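Local coordinates for protein probable alginate O-acetylase AlgJ (Pseudomonas putida, PDB 4O8V) that probably transfers acetyl groups to mannuronate residues of alginate in the periplasm, as part of an inner-membrane acetylation complex, at residues P9-S21 against A160-P171. Residues are numbered along the deposited sequence; the frame is centred on the assembly and turned at random.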
loop_
_atom_site.group_PDB
_atom_site.type_symbol
_atom_site.label_atom_id
_atom_site.label_comp_id
_atom_site.label_asym_id
_atom_site.label_seq_id
_atom_site.Cartn_x
_atom_site.Cartn_y
_atom_site.Cartn_z
ATOM N N PRO A 9 -12.026 10.689 10.593
ATOM C CA PRO A 9 -11.804 10.227 9.217
ATOM C C PRO A 9 -12.803 10.868 8.253
ATOM O O PRO A 9 -14.011 10.661 8.396
ATOM C CB PRO A 9 -12.010 8.711 9.316
ATOM C CG PRO A 9 -11.719 8.388 10.739
ATOM C CD PRO A 9 -12.219 9.566 11.525
ATOM N N GLY A 10 -12.297 11.635 7.287
ATOM C CA GLY A 10 -13.141 12.439 6.426
ATOM C C GLY A 10 -12.731 12.513 4.962
ATOM O O GLY A 10 -11.821 11.806 4.496
ATOM N N VAL A 11 -13.418 13.381 4.230
ATOM C CA VAL A 11 -13.215 13.496 2.791
ATOM C C VAL A 11 -13.005 14.964 2.397
ATOM O O VAL A 11 -13.538 15.870 3.046
ATOM C CB VAL A 11 -14.413 12.854 2.019
ATOM C CG1 VAL A 11 -15.726 13.376 2.539
ATOM C CG2 VAL A 11 -14.297 13.091 0.510
ATOM N N VAL A 12 -12.187 15.194 1.374
ATOM C CA VAL A 12 -11.935 16.523 0.823
ATOM C C VAL A 12 -12.418 16.556 -0.620
ATOM O O VAL A 12 -12.183 15.617 -1.390
ATOM C CB VAL A 12 -10.432 16.897 0.894
ATOM C CG1 VAL A 12 -10.182 18.288 0.328
ATOM C CG2 VAL A 12 -9.931 16.813 2.337
ATOM N N LEU A 13 -13.139 17.612 -0.981
ATOM C CA LEU A 13 -13.633 17.734 -2.346
ATOM C C LEU A 13 -12.562 18.285 -3.256
ATOM O O LEU A 13 -11.915 19.269 -2.914
ATOM C CB LEU A 13 -14.855 18.657 -2.403
ATOM C CG LEU A 13 -16.046 18.313 -1.531
ATOM C CD1 LEU A 13 -17.125 19.400 -1.725
ATOM C CD2 LEU A 13 -16.577 16.944 -1.856
ATOM N N GLY A 14 -12.380 17.657 -4.414
ATOM C CA GLY A 14 -11.513 18.186 -5.453
ATOM C C GLY A 14 -12.311 18.717 -6.637
ATOM O O GLY A 14 -13.526 18.907 -6.531
ATOM N N ARG A 15 -11.632 18.978 -7.752
ATOM C CA ARG A 15 -12.301 19.425 -8.987
ATOM C C ARG A 15 -12.875 18.247 -9.743
ATOM O O ARG A 15 -12.460 17.117 -9.510
ATOM C CB ARG A 15 -11.335 20.170 -9.914
ATOM C CG ARG A 15 -10.728 21.432 -9.349
ATOM C CD ARG A 15 -10.016 22.221 -10.459
ATOM N NE ARG A 15 -9.087 21.363 -11.185
ATOM C CZ ARG A 15 -9.096 21.186 -12.503
ATOM N NH1 ARG A 15 -9.976 21.828 -13.254
ATOM N NH2 ARG A 15 -8.220 20.362 -13.065
ATOM N N ASP A 16 -13.814 18.513 -10.661
ATOM C CA ASP A 16 -14.323 17.483 -11.576
ATOM C C ASP A 16 -14.858 16.249 -10.830
ATOM O O ASP A 16 -14.687 15.103 -11.291
ATOM C CB ASP A 16 -13.227 17.049 -12.585
ATOM C CG ASP A 16 -12.989 18.080 -13.690
ATOM O OD1 ASP A 16 -13.578 19.190 -13.631
ATOM O OD2 ASP A 16 -12.205 17.781 -14.625
ATOM N N GLN A 17 -15.517 16.485 -9.696
ATOM C CA GLN A 17 -16.111 15.417 -8.881
ATOM C C GLN A 17 -15.067 14.371 -8.407
ATOM O O GLN A 17 -15.380 13.191 -8.240
ATOM C CB GLN A 17 -17.271 14.721 -9.640
ATOM C CG GLN A 17 -18.424 15.685 -10.042
ATOM C CD GLN A 17 -19.812 15.025 -10.131
ATOM O OE1 GLN A 17 -19.998 13.974 -10.754
ATOM N NE2 GLN A 17 -20.804 15.674 -9.518
ATOM N N TRP A 18 -13.836 14.822 -8.162
ATOM C CA TRP A 18 -12.824 13.983 -7.490
ATOM C C TRP A 18 -12.974 14.137 -5.963
ATOM O O TRP A 18 -13.309 15.221 -5.484
ATOM C CB TRP A 18 -11.410 14.399 -7.921
ATOM C CG TRP A 18 -10.966 13.773 -9.219
ATOM C CD1 TRP A 18 -11.414 14.058 -10.490
ATOM C CD2 TRP A 18 -9.997 12.744 -9.358
ATOM N NE1 TRP A 18 -10.785 13.232 -11.405
ATOM C CE2 TRP A 18 -9.896 12.437 -10.730
ATOM C CE3 TRP A 18 -9.189 12.050 -8.445
ATOM C CZ2 TRP A 18 -9.030 11.442 -11.213
ATOM C CZ3 TRP A 18 -8.326 11.073 -8.930
ATOM C CH2 TRP A 18 -8.255 10.782 -10.296
ATOM N N LEU A 19 -12.703 13.068 -5.219
ATOM C CA LEU A 19 -12.736 13.074 -3.754
ATOM C C LEU A 19 -11.387 12.630 -3.233
ATOM O O LEU A 19 -10.774 11.775 -3.831
ATOM C CB LEU A 19 -13.800 12.121 -3.231
ATOM C CG LEU A 19 -15.210 12.354 -3.746
ATOM C CD1 LEU A 19 -16.128 11.247 -3.193
ATOM C CD2 LEU A 19 -15.680 13.722 -3.299
ATOM N N PHE A 20 -10.951 13.164 -2.100
ATOM C CA PHE A 20 -9.703 12.702 -1.485
ATOM C C PHE A 20 -9.944 12.362 -0.019
ATOM O O PHE A 20 -10.879 12.882 0.599
ATOM C CB PHE A 20 -8.609 13.765 -1.593
ATOM C CG PHE A 20 -8.213 14.116 -3.012
ATOM C CD1 PHE A 20 -7.204 13.428 -3.656
ATOM C CD2 PHE A 20 -8.831 15.161 -3.685
ATOM C CE1 PHE A 20 -6.821 13.772 -4.972
ATOM C CE2 PHE A 20 -8.460 15.503 -5.002
ATOM C CZ PHE A 20 -7.452 14.805 -5.639
ATOM N N SER A 21 -9.109 11.477 0.530
ATOM C CA SER A 21 -9.087 11.232 1.974
ATOM C C SER A 21 -8.466 12.412 2.696
ATOM O O SER A 21 -7.382 12.859 2.312
ATOM C CB SER A 21 -8.269 9.980 2.307
ATOM O OG SER A 21 -8.066 9.918 3.710
ATOM N N ALA A 160 -17.981 -2.200 -14.882
ATOM C CA ALA A 160 -19.263 -1.813 -14.286
ATOM C C ALA A 160 -19.048 -0.653 -13.330
ATOM O O ALA A 160 -17.918 -0.441 -12.857
ATOM C CB ALA A 160 -19.909 -3.002 -13.552
ATOM N N PRO A 161 -20.121 0.099 -13.021
ATOM C CA PRO A 161 -19.950 1.185 -12.050
ATOM C C PRO A 161 -19.482 0.700 -10.681
ATOM O O PRO A 161 -19.740 -0.440 -10.282
ATOM C CB PRO A 161 -21.360 1.792 -11.934
ATOM C CG PRO A 161 -22.075 1.396 -13.175
ATOM C CD PRO A 161 -21.495 0.047 -13.567
ATOM N N TYR A 162 -18.790 1.579 -9.971
ATOM C CA TYR A 162 -18.285 1.261 -8.640
ATOM C C TYR A 162 -18.436 2.499 -7.738
ATOM O O TYR A 162 -17.946 3.574 -8.088
ATOM C CB TYR A 162 -16.823 0.810 -8.729
ATOM C CG TYR A 162 -16.224 0.499 -7.373
ATOM C CD1 TYR A 162 -16.551 -0.670 -6.707
ATOM C CD2 TYR A 162 -15.374 1.405 -6.745
ATOM C CE1 TYR A 162 -16.039 -0.944 -5.442
ATOM C CE2 TYR A 162 -14.856 1.137 -5.478
ATOM C CZ TYR A 162 -15.183 -0.033 -4.846
ATOM O OH TYR A 162 -14.656 -0.304 -3.596
ATOM N N LYS A 163 -19.130 2.354 -6.607
ATOM C CA LYS A 163 -19.281 3.449 -5.643
ATOM C C LYS A 163 -18.056 3.494 -4.741
ATOM O O LYS A 163 -17.803 2.537 -4.021
ATOM C CB LYS A 163 -20.546 3.278 -4.785
ATOM C CG LYS A 163 -20.851 4.519 -3.929
ATOM C CD LYS A 163 -22.185 4.422 -3.204
ATOM C CE LYS A 163 -21.995 4.353 -1.697
ATOM N NZ LYS A 163 -23.301 4.263 -0.983
ATOM N N GLY A 164 -17.308 4.599 -4.787
ATOM C CA GLY A 164 -16.036 4.711 -4.079
ATOM C C GLY A 164 -16.169 4.835 -2.567
ATOM O O GLY A 164 -17.195 5.305 -2.038
ATOM N N ASP A 165 -15.117 4.426 -1.854
ATOM C CA ASP A 165 -15.195 4.353 -0.404
ATOM C C ASP A 165 -15.354 5.750 0.209
ATOM O O ASP A 165 -15.974 5.900 1.243
ATOM C CB ASP A 165 -13.970 3.594 0.187
ATOM C CG ASP A 165 -12.603 4.206 -0.166
ATOM O OD1 ASP A 165 -12.472 5.139 -0.993
ATOM O OD2 ASP A 165 -11.591 3.694 0.387
ATOM N N LEU A 166 -14.849 6.772 -0.475
ATOM C CA LEU A 166 -14.958 8.143 0.018
ATOM C C LEU A 166 -16.369 8.737 -0.047
ATOM O O LEU A 166 -16.698 9.653 0.712
ATOM C CB LEU A 166 -13.989 9.039 -0.747
ATOM C CG LEU A 166 -12.538 8.739 -0.394
ATOM C CD1 LEU A 166 -11.602 9.371 -1.430
ATOM C CD2 LEU A 166 -12.211 9.208 1.045
ATOM N N THR A 167 -17.206 8.227 -0.942
ATOM C CA THR A 167 -18.546 8.788 -1.078
ATOM C C THR A 167 -19.350 8.592 0.201
ATOM O O THR A 167 -20.257 9.358 0.486
ATOM C CB THR A 167 -19.301 8.162 -2.237
ATOM O OG1 THR A 167 -19.678 6.834 -1.870
ATOM C CG2 THR A 167 -18.412 8.103 -3.455
ATOM N N ASN A 168 -18.993 7.581 0.990
ATOM C CA ASN A 168 -19.725 7.302 2.221
ATOM C C ASN A 168 -19.383 8.261 3.357
ATOM O O ASN A 168 -20.090 8.320 4.368
ATOM C CB ASN A 168 -19.475 5.859 2.652
ATOM C CG ASN A 168 -20.078 4.864 1.682
ATOM O OD1 ASN A 168 -21.265 4.519 1.777
ATOM N ND2 ASN A 168 -19.272 4.422 0.715
ATOM N N PHE A 169 -18.301 9.013 3.192
ATOM C CA PHE A 169 -17.937 10.034 4.163
ATOM C C PHE A 169 -18.551 11.373 3.830
ATOM O O PHE A 169 -18.505 12.306 4.631
ATOM C CB PHE A 169 -16.422 10.164 4.252
ATOM C CG PHE A 169 -15.771 8.990 4.891
ATOM C CD1 PHE A 169 -15.688 8.901 6.276
ATOM C CD2 PHE A 169 -15.275 7.957 4.120
ATOM C CE1 PHE A 169 -15.092 7.805 6.877
ATOM C CE2 PHE A 169 -14.678 6.855 4.711
ATOM C CZ PHE A 169 -14.587 6.779 6.092
ATOM N N LEU A 170 -19.142 11.475 2.648
ATOM C CA LEU A 170 -19.844 12.696 2.294
ATOM C C LEU A 170 -21.124 12.827 3.105
ATOM O O LEU A 170 -21.810 11.834 3.351
ATOM C CB LEU A 170 -20.181 12.726 0.806
ATOM C CG LEU A 170 -19.043 12.922 -0.193
ATOM C CD1 LEU A 170 -19.560 12.595 -1.579
ATOM C CD2 LEU A 170 -18.518 14.354 -0.124
ATOM N N PRO A 171 -21.440 14.053 3.541
ATOM C CA PRO A 171 -22.798 14.341 4.011
ATOM C C PRO A 171 -23.814 14.177 2.881
ATOM O O PRO A 171 -25.012 14.112 3.153
ATOM C CB PRO A 171 -22.704 15.795 4.476
ATOM C CG PRO A 171 -21.261 15.950 4.889
ATOM C CD PRO A 171 -20.484 15.115 3.910
#
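Leu-166 and Leu-19 meet with matching first torsions: each turns CG opposite its own carbonyl carbon (chi1 -70° and -56°), and each then runs extended through chi2. The Leu-19 torsions carry its CD1 to within 3.9 Å of CB of Leu-166, while those of Leu-166 carry its two methyls on to the backbone of strand 19-21. CD1 of Leu-166 comes within 3.5 Å of the carbonyl O of Leu-19, and CD2 lies 3.8 Å from CA of Ser-21. That carbonyl O has its polar partner in NZ of Lys-64, to which it is hydrogen-bonded; its contact with the methyl is plain van der Waals packing. Beyond Leu-166, the Leu-19 and Thr-167 side chains cross at roughly a right angle, CD1 of Leu-19 meeting CG2 of Thr-167. The hydroxyl of Thr-167 is turned elsewhere: OG1 bonds in the carbonyl plane to O of Gly-164 at 2.9 Å, and the same oxygen also accepts from the Thr-167 backbone N, which ties the start of this turn together.

On strand 11-13, CG1 of Val-11 sits 3.7 Å from CB of Phe-169 and also touches CD2 of Leu-170. The same CD2 reaches CD2 of Leu-13 at 3.7 Å, while CD1 of Leu-170 meets Leu-19, so the Leu-170 methyls are divided, CD2 to strand 11-13 and CD1 to strand 19-21. CD1 of Phe-169 lies 3.2 Å from O of Pro-9, the ring turned obliquely to it; Pro-9, the first modelled residue, is poorly ordered, which makes this contact less certain.

No hydrogen bond links the two segments; the join is apolar packing of one face of a two-stranded antiparallel hairpin, paired through Val-12 and Phe-20, against residues 163-171, which follow strand 152-162. Asp-165 N donates to OD2 of Asp-120, an active-site residue by similarity, and the Leu-166 side chain lies about 6 Å from that of Asp-120, bordering without touching the probable Ser-His-Asp triad of an SGNH hydrolase-like domain.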